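Local coordinates for protein SusD homolog (Bacteroides thetaiotaomicron VPI-5482, PDB 3IHV) that probably binds sugars at the bacterial outer membrane, helping to capture glycans for uptake, at residues 12-17 with 21-26; 28-33 with 88-93. All blocks are in the same frame, centred on the assembly; numbering follows the deposited sequence. Where two conformers were deposited one is given.

Contact 1. Residues 12-17 with 21-26; sequences NYMNNA and KDVLLG
Tyr13 and Met14, in the loop that follows helix 7-11, close on Val23 of helix 17-29, and the apolar part of the contact centres on one methyl, Val23 CG2. This methyl lies at the edge of the Tyr13 ring, in its plane, 3.6 Å from CD2; the two side chains lie alongside each other, pointing opposite ways. Met14, a selenomethionine, reaches the same methyl from another direction, crossing Val23 at about a right angle: its extended CB-CG-SE run brings CG to 3.6 Å and SE to 3.8 Å from Val23 CG2. Met14 also packs on Phe94, Arg97 and Ile98 of helix 75-101. The polar part, nearer solvent, is slighter. Tyr13 OH gives a weak hydrogen bond to Asp22 OD2 at 2.8 Å, the ring and carboxylate planes being 72° apart; because Asp22 was modelled in two conformers, this bond is best treated as tentative. With its CG anti to the backbone N (chi1 -156°), Tyr13 extends its ring to both Asp22 and Val23. The backbone part is ordinary helix geometry: Lys21 N donates to Ala17 O at 2.8 Å, the i+4 to i backbone bond of the first helical turn. One carboxamide and one carboxylate oxygen, Asn16 OD1 and Asp109 OD2 of helix 107-135, each take up a backbone N-H, of Glu19 and Ala17 respectively, at the start of the helix. The whole is a helix-loop-helix connection with an asparagine N-cap, in which the loop folds back to pack on the first turns of the helix it starts, within the largely helical N-terminal part of this SusD-family protein.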
# COMPACT_ATOMS: atom_id res chain seq x y z
N ASN A 12 36.36 0.96 1.01
CA ASN A 12 36.95 -0.35 0.71
C ASN A 12 35.96 -1.34 0.08
O ASN A 12 36.31 -2.50 -0.10
CB ASN A 12 37.50 -1.00 2.00
CG ASN A 12 38.64 -0.20 2.64
OD1 ASN A 12 39.10 -0.54 3.74
ND2 ASN A 12 39.11 0.85 1.97
N TYR A 13 34.74 -0.90 -0.28
CA TYR A 13 33.74 -1.80 -0.80
C TYR A 13 33.21 -1.24 -2.14
O TYR A 13 33.68 -0.21 -2.64
CB TYR A 13 32.62 -2.00 0.26
CG TYR A 13 31.85 -3.31 0.10
CD1 TYR A 13 32.50 -4.53 0.25
CD2 TYR A 13 30.49 -3.32 -0.22
CE1 TYR A 13 31.82 -5.74 0.09
CE2 TYR A 13 29.79 -4.51 -0.38
CZ TYR A 13 30.46 -5.73 -0.23
OH TYR A 13 29.81 -6.93 -0.39
N MSE A 14 32.28 -1.97 -2.75
CA MSE A 14 31.67 -1.59 -4.03
C MSE A 14 32.69 -1.48 -5.16
O MSE A 14 32.62 -0.60 -6.01
CB MSE A 14 30.85 -0.31 -3.87
CG MSE A 14 29.72 -0.45 -2.83
SE MSE A 14 28.50 1.05 -2.70
CE MSE A 14 28.29 1.11 -4.64
N ASN A 15 33.63 -2.41 -5.16
CA ASN A 15 34.69 -2.45 -6.17
C ASN A 15 34.27 -3.09 -7.49
O ASN A 15 35.04 -3.07 -8.47
CB ASN A 15 35.92 -3.15 -5.61
CG ASN A 15 36.64 -2.31 -4.58
OD1 ASN A 15 36.80 -1.09 -4.75
ND2 ASN A 15 37.07 -2.95 -3.49
N ASN A 16 33.08 -3.69 -7.50
CA ASN A 16 32.51 -4.26 -8.71
C ASN A 16 31.00 -4.27 -8.56
O ASN A 16 30.48 -3.90 -7.51
CB ASN A 16 33.10 -5.63 -8.99
CG ASN A 16 32.96 -6.58 -7.82
OD1 ASN A 16 31.93 -6.63 -7.18
ND2 ASN A 16 34.01 -7.33 -7.54
N ALA A 17 30.29 -4.69 -9.60
CA ALA A 17 28.83 -4.69 -9.56
C ALA A 17 28.27 -5.63 -8.51
O ALA A 17 27.23 -5.35 -7.90
CB ALA A 17 28.26 -4.99 -10.92
N LYS A 21 25.77 -4.47 -5.68
CA LYS A 21 24.48 -5.10 -5.57
C LYS A 21 24.16 -5.35 -4.09
O LYS A 21 23.05 -5.12 -3.65
CB LYS A 21 24.45 -6.43 -6.34
CG LYS A 21 23.06 -7.03 -6.34
CD LYS A 21 22.92 -8.38 -6.99
CE LYS A 21 23.36 -9.50 -6.11
NZ LYS A 21 22.64 -10.74 -6.53
N ASP A 22 25.13 -5.85 -3.35
CA ASP A 22 24.97 -6.14 -1.92
C ASP A 22 24.50 -4.88 -1.18
O ASP A 22 23.57 -4.93 -0.35
CB ASP A 22 26.30 -6.69 -1.36
CG ASP A 22 26.24 -7.09 0.12
OD1 ASP A 22 25.22 -7.65 0.57
OD2 ASP A 22 27.26 -6.87 0.82
N VAL A 23 25.12 -3.73 -1.48
CA VAL A 23 24.76 -2.45 -0.82
C VAL A 23 23.37 -2.01 -1.26
O VAL A 23 22.54 -1.55 -0.46
CB VAL A 23 25.79 -1.35 -1.09
CG1 VAL A 23 25.34 -0.04 -0.43
CG2 VAL A 23 27.23 -1.81 -0.63
N LEU A 24 23.06 -2.20 -2.55
CA LEU A 24 21.71 -1.88 -3.06
C LEU A 24 20.62 -2.67 -2.35
O LEU A 24 19.58 -2.14 -2.00
CB LEU A 24 21.61 -2.17 -4.57
CG LEU A 24 20.24 -2.03 -5.19
CD1 LEU A 24 19.78 -0.59 -5.19
CD2 LEU A 24 20.27 -2.60 -6.63
N LEU A 25 20.86 -3.95 -2.13
CA LEU A 25 19.90 -4.78 -1.43
C LEU A 25 19.65 -4.26 -0.01
O LEU A 25 18.56 -4.45 0.52
CB LEU A 25 20.33 -6.25 -1.47
CG LEU A 25 20.20 -6.93 -2.86
CD1 LEU A 25 20.66 -8.39 -2.74
CD2 LEU A 25 18.84 -6.88 -3.43
N GLY A 26 20.63 -3.61 0.60
CA GLY A 26 20.44 -2.98 1.90
C GLY A 26 19.47 -1.79 1.86
O GLY A 26 18.80 -1.48 2.87

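Contact 2. Residues 28-33 with 88-93; sequences YRTNTL and IYRAND. With EDO (1,2-ethanediol), chain M.
Arg90 lays the NH1 side of its guanidinium against Thr30, whose OG1 meets that group at its edge. NH1 donates to OG1 at 3.0 Å in a fairly straight bond, with an N-H...O angle of 151°, and the oxygen lies near the plane of the guanidinium, 15° out of it. The Arg90 chain runs extended from CG to NE and brings CD to 3.6 Å from Thr30 OG1. Thr30 holds OG1 beside its own backbone N (chi1 -43°), where the hydroxyl is also hydrogen-bonded to Val27 O, one turn back in helix 17-29. In the turn formed by 29-32, Thr32 OG1 donates to Arg29 O at 2.9 Å, in the carbonyl plane and on a lone pair, while Thr32 N shares the same acceptor. Asn31 ND2 binds 1,2-ethanediol, probably from the crystallisation liquor, at O2 (3.1 Å), and Ser264 N holds the same molecule. Arg90 NE forms a salt bridge with Glu3 OE1, and Arg90 NH1 is 6.6 Å from Arg29 NH1. Glu3 therefore probably offsets some of the positive charge here, and the buried Thr30 hydroxyl, with Val27 O as acceptor and Arg90 as donor, is used in both roles.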
# COMPACT_ATOMS: atom_id res chain seq x y z
N TYR A 28 16.86 -1.71 -0.29
CA TYR A 28 15.61 -2.44 -0.32
C TYR A 28 15.18 -2.99 1.04
O TYR A 28 13.99 -2.99 1.34
CB TYR A 28 15.70 -3.63 -1.24
CG TYR A 28 15.54 -3.31 -2.73
CD1 TYR A 28 14.28 -3.21 -3.28
CD2 TYR A 28 16.65 -3.16 -3.55
CE1 TYR A 28 14.10 -2.96 -4.63
CE2 TYR A 28 16.49 -2.88 -4.90
CZ TYR A 28 15.21 -2.82 -5.44
OH TYR A 28 14.98 -2.57 -6.78
N ARG A 29 16.13 -3.47 1.83
CA ARG A 29 15.80 -4.10 3.11
C ARG A 29 15.04 -3.12 4.00
O ARG A 29 14.28 -3.55 4.85
CB ARG A 29 17.09 -4.59 3.77
CG ARG A 29 16.98 -5.38 5.04
CD ARG A 29 18.44 -5.82 5.43
NE ARG A 29 19.09 -6.50 4.30
CZ ARG A 29 20.28 -6.21 3.74
NH1 ARG A 29 21.12 -5.31 4.26
NH2 ARG A 29 20.67 -6.90 2.68
N THR A 30 15.20 -1.81 3.79
CA THR A 30 14.46 -0.82 4.58
C THR A 30 12.96 -1.14 4.57
O THR A 30 12.25 -1.05 5.61
CB THR A 30 14.70 0.61 4.08
OG1 THR A 30 16.08 0.80 3.80
CG2 THR A 30 14.27 1.63 5.13
N ASN A 31 12.47 -1.56 3.40
CA ASN A 31 11.06 -1.84 3.22
C ASN A 31 10.46 -2.88 4.14
O ASN A 31 9.25 -2.82 4.34
CB ASN A 31 10.76 -2.24 1.76
CG ASN A 31 10.83 -1.05 0.82
OD1 ASN A 31 10.55 0.09 1.23
ND2 ASN A 31 11.16 -1.31 -0.42
N THR A 32 11.26 -3.81 4.64
CA THR A 32 10.77 -4.92 5.47
C THR A 32 10.63 -4.55 6.94
O THR A 32 10.16 -5.36 7.73
CB THR A 32 11.63 -6.20 5.33
OG1 THR A 32 12.97 -5.93 5.74
CG2 THR A 32 11.57 -6.73 3.88
N LEU A 33 11.09 -3.36 7.32
CA LEU A 33 10.92 -2.89 8.69
C LEU A 33 9.44 -2.83 9.10
O LEU A 33 8.56 -2.49 8.32
CB LEU A 33 11.54 -1.52 8.88
CG LEU A 33 13.08 -1.44 8.87
CD1 LEU A 33 13.48 -0.02 8.67
CD2 LEU A 33 13.76 -2.01 10.14
N ILE A 88 16.23 6.81 2.75
CA ILE A 88 16.78 7.91 1.94
C ILE A 88 18.29 8.02 2.14
O ILE A 88 19.01 8.17 1.14
CB ILE A 88 16.03 9.22 2.25
CG1 ILE A 88 14.61 9.11 1.69
CG2 ILE A 88 16.74 10.48 1.66
CD1 ILE A 88 13.56 10.11 2.23
N TYR A 89 18.75 7.90 3.39
CA TYR A 89 20.18 7.94 3.68
C TYR A 89 20.88 6.79 2.93
O TYR A 89 21.92 6.97 2.30
CB TYR A 89 20.41 7.80 5.19
CG TYR A 89 21.88 7.75 5.52
CD1 TYR A 89 22.59 6.58 5.44
CD2 TYR A 89 22.55 8.91 5.87
CE1 TYR A 89 23.96 6.56 5.68
CE2 TYR A 89 23.91 8.89 6.15
CZ TYR A 89 24.60 7.71 6.05
OH TYR A 89 25.96 7.71 6.29
N ARG A 90 20.30 5.60 3.01
CA ARG A 90 20.90 4.42 2.35
C ARG A 90 20.95 4.61 0.85
O ARG A 90 21.96 4.32 0.22
CB ARG A 90 20.16 3.16 2.73
CG ARG A 90 20.40 2.76 4.20
CD ARG A 90 19.41 1.73 4.63
NE ARG A 90 19.61 1.33 6.01
CZ ARG A 90 18.81 0.51 6.69
NH1 ARG A 90 17.71 -0.00 6.14
NH2 ARG A 90 19.11 0.21 7.94
N ALA A 91 19.86 5.13 0.29
CA ALA A 91 19.84 5.42 -1.15
C ALA A 91 20.90 6.45 -1.51
O ALA A 91 21.67 6.27 -2.47
CB ALA A 91 18.44 5.87 -1.58
N ASN A 92 20.91 7.57 -0.79
CA ASN A 92 21.92 8.63 -1.00
C ASN A 92 23.33 8.06 -0.92
O ASN A 92 24.20 8.35 -1.76
CB ASN A 92 21.79 9.74 0.07
CG ASN A 92 20.57 10.66 -0.13
OD1 ASN A 92 19.97 10.74 -1.19
ND2 ASN A 92 20.24 11.41 0.92
N ASP A 93 23.58 7.24 0.11
CA ASP A 93 24.90 6.68 0.34
C ASP A 93 25.34 5.81 -0.86
O ASP A 93 26.44 5.95 -1.38
CB ASP A 93 24.83 5.81 1.60
CG ASP A 93 26.15 5.18 1.95
OD1 ASP A 93 27.13 5.93 2.24
OD2 ASP A 93 26.21 3.92 1.89
C1 EDO M . 11.82 -6.76 -0.02
O1 EDO M . 11.18 -7.18 -1.22
C2 EDO M . 12.38 -5.36 -0.15
O2 EDO M . 11.50 -4.39 -0.73

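Contact 1 comes first along the chain and contact 2 follows, in series, with centres about 13 Å apart. Both use helix 17-29: contact 1 sits near its start, where the preceding loop folds back, and contact 2 lies toward its C-terminal side, against helix 75-101. They meet through packing of Gly26 O on Arg90 CD at 3.7 Å. Helix 75-101 also flanks contact 1, so one helix borders both. The centre of contact 1 is about 28 Å from the centre of the chain and that of contact 2 about 17 Å, so helix 17-29 runs from the outside of the chain toward its middle.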